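CocE/NonD family hydrolase (PDB 3III) probably hydrolyses ester or amide bonds as an alpha/beta-hydrolase of the CocE/NonD family, related to X-Pro dipeptidyl-peptidases. Local coordinates at residues W176-I190 with Q250-T264. Residues are numbered along the deposited sequence; the frame is centred on the assembly and turned at random. Where two conformers were deposited one is given.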
loop_
_atom_site.group_PDB
_atom_site.type_symbol
_atom_site.label_atom_id
_atom_site.label_comp_id
_atom_site.label_asym_id
_atom_site.label_seq_id
_atom_site.Cartn_x
_atom_site.Cartn_y
_atom_site.Cartn_z
ATOM N N TRP A 176 -7.686 -7.860 3.355
ATOM C CA TRP A 176 -6.701 -8.854 3.769
ATOM C C TRP A 176 -7.140 -9.448 5.100
ATOM O O TRP A 176 -7.089 -10.661 5.313
ATOM C CB TRP A 176 -5.308 -8.229 3.936
ATOM C CG TRP A 176 -4.647 -7.700 2.675
ATOM C CD1 TRP A 176 -4.193 -6.413 2.486
ATOM C CD2 TRP A 176 -4.287 -8.432 1.481
ATOM N NE1 TRP A 176 -3.636 -6.294 1.238
ATOM C CE2 TRP A 176 -3.625 -7.525 0.624
ATOM C CE3 TRP A 176 -4.419 -9.783 1.068
ATOM C CZ2 TRP A 176 -3.159 -7.889 -0.647
ATOM C CZ3 TRP A 176 -3.906 -10.145 -0.186
ATOM C CH2 TRP A 176 -3.290 -9.202 -1.029
ATOM N N TRP A 177 -7.509 -8.581 6.015
ATOM C CA TRP A 177 -8.020 -9.032 7.314
ATOM C C TRP A 177 -9.217 -10.026 7.238
ATOM O O TRP A 177 -9.121 -11.155 7.738
ATOM C CB TRP A 177 -8.327 -7.831 8.247
ATOM C CG TRP A 177 -7.128 -7.522 9.125
ATOM C CD1 TRP A 177 -6.301 -6.436 9.053
ATOM C CD2 TRP A 177 -6.616 -8.338 10.193
ATOM N NE1 TRP A 177 -5.335 -6.526 9.995
ATOM C CE2 TRP A 177 -5.486 -7.684 10.705
ATOM C CE3 TRP A 177 -6.989 -9.563 10.745
ATOM C CZ2 TRP A 177 -4.736 -8.218 11.752
ATOM C CZ3 TRP A 177 -6.259 -10.084 11.790
ATOM C CH2 TRP A 177 -5.157 -9.420 12.291
ATOM N N VAL A 178 -10.326 -9.609 6.639
ATOM C CA VAL A 178 -11.531 -10.491 6.673
ATOM C C VAL A 178 -11.281 -11.792 5.889
ATOM O O VAL A 178 -11.724 -12.874 6.280
ATOM C CB VAL A 178 -12.806 -9.738 6.217
ATOM C CG1 VAL A 178 -12.856 -9.536 4.680
ATOM C CG2 VAL A 178 -14.046 -10.429 6.730
ATOM N N ALA A 179 -10.513 -11.710 4.811
ATOM C CA ALA A 179 -10.214 -12.901 4.003
ATOM C C ALA A 179 -9.406 -13.938 4.802
ATOM O O ALA A 179 -9.528 -15.159 4.551
ATOM C CB ALA A 179 -9.494 -12.550 2.682
ATOM N N SER A 180 -8.614 -13.475 5.778
ATOM C CA SER A 180 -7.850 -14.409 6.618
ATOM C C SER A 180 -8.784 -15.299 7.502
ATOM O O SER A 180 -8.372 -16.336 8.031
ATOM C CB SER A 180 -6.806 -13.663 7.480
ATOM O OG SER A 180 -7.412 -13.011 8.592
ATOM N N LEU A 181 -10.025 -14.857 7.684
ATOM C CA LEU A 181 -11.038 -15.615 8.404
ATOM C C LEU A 181 -11.880 -16.579 7.497
ATOM O O LEU A 181 -12.688 -17.304 8.006
ATOM C CB LEU A 181 -11.969 -14.633 9.130
ATOM C CG LEU A 181 -11.354 -13.614 10.099
ATOM C CD1 LEU A 181 -12.429 -12.659 10.629
ATOM C CD2 LEU A 181 -10.594 -14.370 11.253
ATOM N N ASN A 182 -11.703 -16.476 6.178
ATOM C CA ASN A 182 -12.385 -17.305 5.187
ATOM C C ASN A 182 -13.922 -17.307 5.321
ATOM O O ASN A 182 -14.537 -18.354 5.544
ATOM C CB ASN A 182 -11.816 -18.718 5.242
ATOM C CG ASN A 182 -10.436 -18.767 4.749
ATOM O OD1 ASN A 182 -10.197 -18.634 3.547
ATOM N ND2 ASN A 182 -9.471 -18.881 5.674
ATOM N N PRO A 183 -14.558 -16.132 5.119
ATOM C CA PRO A 183 -16.009 -16.113 5.159
ATOM C C PRO A 183 -16.530 -17.017 4.027
ATOM O O PRO A 183 -16.037 -16.891 2.884
ATOM C CB PRO A 183 -16.357 -14.608 4.905
ATOM C CG PRO A 183 -15.114 -13.853 5.162
ATOM C CD PRO A 183 -14.007 -14.805 4.797
ATOM N N PRO A 184 -17.496 -17.939 4.319
ATOM C CA PRO A 184 -17.925 -18.897 3.302
ATOM C C PRO A 184 -18.488 -18.263 1.997
ATOM O O PRO A 184 -18.260 -18.808 0.921
ATOM C CB PRO A 184 -19.005 -19.715 4.017
ATOM C CG PRO A 184 -18.604 -19.652 5.441
ATOM C CD PRO A 184 -17.981 -18.321 5.644
ATOM N N HIS A 185 -19.114 -17.097 2.094
ATOM C CA HIS A 185 -19.664 -16.422 0.899
ATOM C C HIS A 185 -18.806 -15.331 0.310
ATOM O O HIS A 185 -19.246 -14.652 -0.614
ATOM C CB HIS A 185 -21.092 -15.931 1.210
ATOM C CG HIS A 185 -22.009 -17.059 1.555
ATOM N ND1 HIS A 185 -22.110 -17.570 2.832
ATOM C CD2 HIS A 185 -22.797 -17.838 0.772
ATOM C CE1 HIS A 185 -22.979 -18.569 2.827
ATOM N NE2 HIS A 185 -23.406 -18.757 1.588
ATOM N N LEU A 186 -17.581 -15.141 0.823
ATOM C CA LEU A 186 -16.611 -14.273 0.180
ATOM C C LEU A 186 -16.017 -15.113 -0.962
ATOM O O LEU A 186 -15.240 -16.060 -0.724
ATOM C CB LEU A 186 -15.496 -13.831 1.150
ATOM C CG LEU A 186 -14.423 -12.916 0.529
ATOM C CD1 LEU A 186 -15.043 -11.583 0.070
ATOM C CD2 LEU A 186 -13.196 -12.754 1.473
ATOM N N LYS A 187 -16.396 -14.787 -2.192
ATOM C CA LYS A 187 -16.027 -15.563 -3.376
ATOM C C LYS A 187 -14.894 -14.931 -4.199
ATOM O O LYS A 187 -14.369 -15.585 -5.099
ATOM C CB LYS A 187 -17.238 -15.762 -4.305
ATOM C CG LYS A 187 -18.436 -16.470 -3.645
ATOM C CD LYS A 187 -18.071 -17.852 -3.129
ATOM C CE LYS A 187 -19.284 -18.614 -2.528
ATOM N NZ LYS A 187 -20.042 -19.241 -3.669
ATOM N N ALA A 188 -14.512 -13.684 -3.893
ATOM C CA ALA A 188 -13.455 -12.966 -4.635
ATOM C C ALA A 188 -13.074 -11.700 -3.863
ATOM O O ALA A 188 -13.916 -11.150 -3.123
ATOM C CB ALA A 188 -13.951 -12.602 -6.049
HETATM N N MSE A 189 -11.855 -11.205 -4.062
HETATM C CA MSE A 189 -11.398 -10.006 -3.372
HETATM C C MSE A 189 -10.457 -9.207 -4.247
HETATM O O MSE A 189 -9.645 -9.785 -5.011
HETATM C CB MSE A 189 -10.678 -10.370 -2.060
HETATM C CG MSE A 189 -9.511 -11.280 -2.279
HETATM SE SE MSE A 189 -8.734 -11.994 -0.589
HETATM C CE MSE A 189 -8.159 -10.195 0.173
ATOM N N ILE A 190 -10.566 -7.881 -4.132
ATOM C CA ILE A 190 -9.743 -6.936 -4.878
ATOM C C ILE A 190 -9.148 -5.925 -3.857
ATOM O O ILE A 190 -9.678 -4.800 -3.676
ATOM C CB ILE A 190 -10.531 -6.210 -5.967
ATOM C CG1 ILE A 190 -11.263 -7.206 -6.889
ATOM C CG2 ILE A 190 -9.601 -5.305 -6.819
ATOM C CD1 ILE A 190 -12.141 -6.507 -7.924
ATOM N N GLN A 250 -0.563 -9.085 16.653
ATOM C CA GLN A 250 -2.008 -9.123 16.392
ATOM C C GLN A 250 -2.448 -8.164 15.289
ATOM O O GLN A 250 -3.639 -8.200 14.881
ATOM C CB GLN A 250 -2.778 -8.782 17.654
ATOM C CG GLN A 250 -2.597 -9.812 18.730
ATOM C CD GLN A 250 -3.307 -9.418 19.976
ATOM O OE1 GLN A 250 -4.531 -9.333 19.994
ATOM N NE2 GLN A 250 -2.559 -9.184 21.051
ATOM N N ARG A 251 -1.516 -7.339 14.776
ATOM C CA ARG A 251 -1.802 -6.418 13.657
ATOM C C ARG A 251 -1.029 -6.746 12.366
ATOM O O ARG A 251 -0.903 -5.904 11.448
ATOM C CB ARG A 251 -1.590 -4.950 14.038
ATOM C CG ARG A 251 -2.231 -4.502 15.369
ATOM C CD ARG A 251 -3.735 -4.627 15.343
ATOM N NE ARG A 251 -4.438 -3.358 15.129
ATOM C CZ ARG A 251 -4.730 -2.480 16.093
ATOM N NH1 ARG A 251 -4.309 -2.696 17.358
ATOM N NH2 ARG A 251 -5.398 -1.371 15.811
ATOM N N GLN A 252 -0.545 -7.975 12.329
ATOM C CA GLN A 252 0.015 -8.582 11.169
ATOM C C GLN A 252 -0.959 -9.658 10.692
ATOM O O GLN A 252 -1.196 -10.656 11.371
ATOM C CB GLN A 252 1.375 -9.207 11.444
ATOM C CG GLN A 252 2.013 -9.962 10.267
ATOM C CD GLN A 252 3.234 -10.728 10.663
ATOM O OE1 GLN A 252 3.094 -11.809 11.209
ATOM N NE2 GLN A 252 4.450 -10.183 10.410
ATOM N N VAL A 253 -1.555 -9.446 9.527
ATOM C CA VAL A 253 -2.522 -10.417 9.031
ATOM C C VAL A 253 -1.826 -11.780 8.783
ATOM O O VAL A 253 -0.764 -11.797 8.123
ATOM C CB VAL A 253 -3.169 -9.937 7.673
ATOM C CG1 VAL A 253 -4.132 -11.037 7.093
ATOM C CG2 VAL A 253 -3.879 -8.570 7.849
ATOM N N PRO A 254 -2.455 -12.904 9.200
ATOM C CA PRO A 254 -1.954 -14.267 8.853
ATOM C C PRO A 254 -2.359 -14.611 7.413
ATOM O O PRO A 254 -3.314 -15.353 7.175
ATOM C CB PRO A 254 -2.629 -15.189 9.874
ATOM C CG PRO A 254 -3.924 -14.509 10.203
ATOM C CD PRO A 254 -3.667 -12.973 10.045
ATOM N N LEU A 255 -1.573 -14.095 6.484
ATOM C CA LEU A 255 -1.903 -14.082 5.059
ATOM C C LEU A 255 -2.039 -15.476 4.425
ATOM O O LEU A 255 -2.814 -15.642 3.502
ATOM C CB LEU A 255 -0.837 -13.292 4.309
ATOM C CG LEU A 255 -0.829 -11.774 4.569
ATOM C CD1 LEU A 255 0.423 -11.180 3.975
ATOM C CD2 LEU A 255 -2.047 -11.097 3.972
ATOM N N SER A 256 -1.293 -16.464 4.933
ATOM C CA SER A 256 -1.346 -17.804 4.396
ATOM C C SER A 256 -2.670 -18.534 4.668
ATOM O O SER A 256 -2.927 -19.616 4.132
ATOM C CB SER A 256 -0.164 -18.617 4.926
ATOM O OG SER A 256 -0.294 -18.850 6.303
ATOM N N GLN A 257 -3.482 -17.996 5.547
ATOM C CA GLN A 257 -4.855 -18.452 5.726
ATOM C C GLN A 257 -5.780 -18.057 4.587
ATOM O O GLN A 257 -6.905 -18.591 4.470
ATOM C CB GLN A 257 -5.399 -17.874 7.020
ATOM C CG GLN A 257 -4.641 -18.420 8.280
ATOM C CD GLN A 257 -5.187 -17.914 9.597
ATOM O OE1 GLN A 257 -6.237 -17.275 9.664
ATOM N NE2 GLN A 257 -4.490 -18.219 10.661
ATOM N N ILE A 258 -5.376 -17.080 3.784
ATOM C CA ILE A 258 -6.282 -16.607 2.702
ATOM C C ILE A 258 -6.338 -17.628 1.569
ATOM O O ILE A 258 -5.283 -18.020 0.985
ATOM C CB ILE A 258 -5.854 -15.250 2.170
ATOM C CG1 ILE A 258 -5.976 -14.213 3.276
ATOM C CG2 ILE A 258 -6.636 -14.851 0.936
ATOM C CD1 ILE A 258 -5.437 -12.838 2.835
ATOM N N LYS A 259 -7.551 -18.057 1.253
ATOM C CA LYS A 259 -7.799 -18.956 0.113
ATOM C C LYS A 259 -8.636 -18.382 -1.043
ATOM O O LYS A 259 -8.784 -19.021 -2.107
ATOM C CB LYS A 259 -8.485 -20.223 0.628
ATOM C CG LYS A 259 -7.648 -20.953 1.660
ATOM C CD LYS A 259 -8.499 -22.056 2.333
ATOM C CE LYS A 259 -7.615 -23.123 2.988
ATOM N NZ LYS A 259 -8.391 -23.921 4.024
ATOM N N THR A 260 -9.227 -17.218 -0.805
ATOM C CA THR A 260 -10.209 -16.583 -1.720
ATOM C C THR A 260 -9.548 -16.147 -3.039
ATOM O O THR A 260 -8.459 -15.621 -3.034
ATOM C CB THR A 260 -10.824 -15.331 -1.007
ATOM O OG1 THR A 260 -11.448 -15.738 0.228
ATOM C CG2 THR A 260 -11.830 -14.580 -1.870
ATOM N N PRO A 261 -10.220 -16.378 -4.185
ATOM C CA PRO A 261 -9.715 -15.835 -5.429
ATOM C C PRO A 261 -9.408 -14.337 -5.319
ATOM O O PRO A 261 -10.210 -13.553 -4.767
ATOM C CB PRO A 261 -10.866 -16.056 -6.404
ATOM C CG PRO A 261 -11.552 -17.306 -5.916
ATOM C CD PRO A 261 -11.431 -17.198 -4.384
ATOM N N LEU A 262 -8.275 -13.955 -5.854
ATOM C CA LEU A 262 -7.588 -12.721 -5.476
ATOM C C LEU A 262 -7.020 -11.949 -6.671
ATOM O O LEU A 262 -6.322 -12.505 -7.491
ATOM C CB LEU A 262 -6.417 -13.116 -4.525
ATOM C CG LEU A 262 -5.356 -12.066 -4.239
ATOM C CD1 LEU A 262 -6.022 -10.892 -3.485
ATOM C CD2 LEU A 262 -4.238 -12.626 -3.348
ATOM N N LEU A 263 -7.397 -10.678 -6.765
ATOM C CA LEU A 263 -6.815 -9.690 -7.646
ATOM C C LEU A 263 -6.203 -8.579 -6.776
ATOM O O LEU A 263 -6.910 -7.798 -6.170
ATOM C CB LEU A 263 -7.881 -9.155 -8.630
ATOM C CG LEU A 263 -7.429 -7.992 -9.513
ATOM C CD1 LEU A 263 -6.236 -8.340 -10.445
ATOM C CD2 LEU A 263 -8.584 -7.413 -10.384
ATOM N N THR A 264 -4.870 -8.534 -6.696
ATOM C CA THR A 264 -4.149 -7.549 -5.941
ATOM C C THR A 264 -3.659 -6.443 -6.812
ATOM O O THR A 264 -3.144 -6.705 -7.928
ATOM C CB THR A 264 -2.913 -8.204 -5.293
ATOM O OG1 THR A 264 -3.361 -9.321 -4.508
ATOM C CG2 THR A 264 -2.126 -7.181 -4.411
HETATM O O HOH W 1 -3.210 -4.633 10.590
HETATM O O HOH W 2 -13.420 -16.843 1.609
#
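Val-253 lays its CG2 methyl over one face of the Trp-177 indole, 3.3 Å from the centroid of the five-membered ring and 9° off its normal, a CH-pi contact at the end of helix 170-179 in an alpha/beta-hydrolase fold. The branched valine suits this place because its other methyl, CG1, packs on CB of Ser-180. In the indole plane, a water accepts a hydrogen bond from Trp-177 NE1 and donates one to Arg-251 O, tying the ring edge to the incoming loop.

With CG anti to the carbonyl carbon (chi1 -66°), the indole of Trp-176 reaches Ile-258, Leu-262 and Thr-264, a breadth few side chains could match, while Gly-194 O satisfies its NE1. The side chains of Trp-176 and Ile-258 cross at about a right angle, with Ile-258 CD1 at the ring edge, 3.7 Å from CE3.

In one of its two modelled conformers Asn-182, a residue type that tolerates positive phi after a helix, sends ND2 to Gln-257 O at 2.8 Å. After the turn that follows, strand 186-192 runs parallel beside strand 262-267 in the central sheet. The N-H of Met-189, a selenomethionine, bonds Pro-261 O, and its carbonyl accepts Leu-263 N in a straight bond (180° at the hydrogen). Its flexible side chain bends at chi3, laying SE 3.9 Å from Ile-258 CG2 and 4.0 Å from Thr-260 CB.

Thr-260 uses both branches: CG2 packs on the backbone of Ala-188, and OG1 meets a water that donates to Pro-183 O and Leu-186 O.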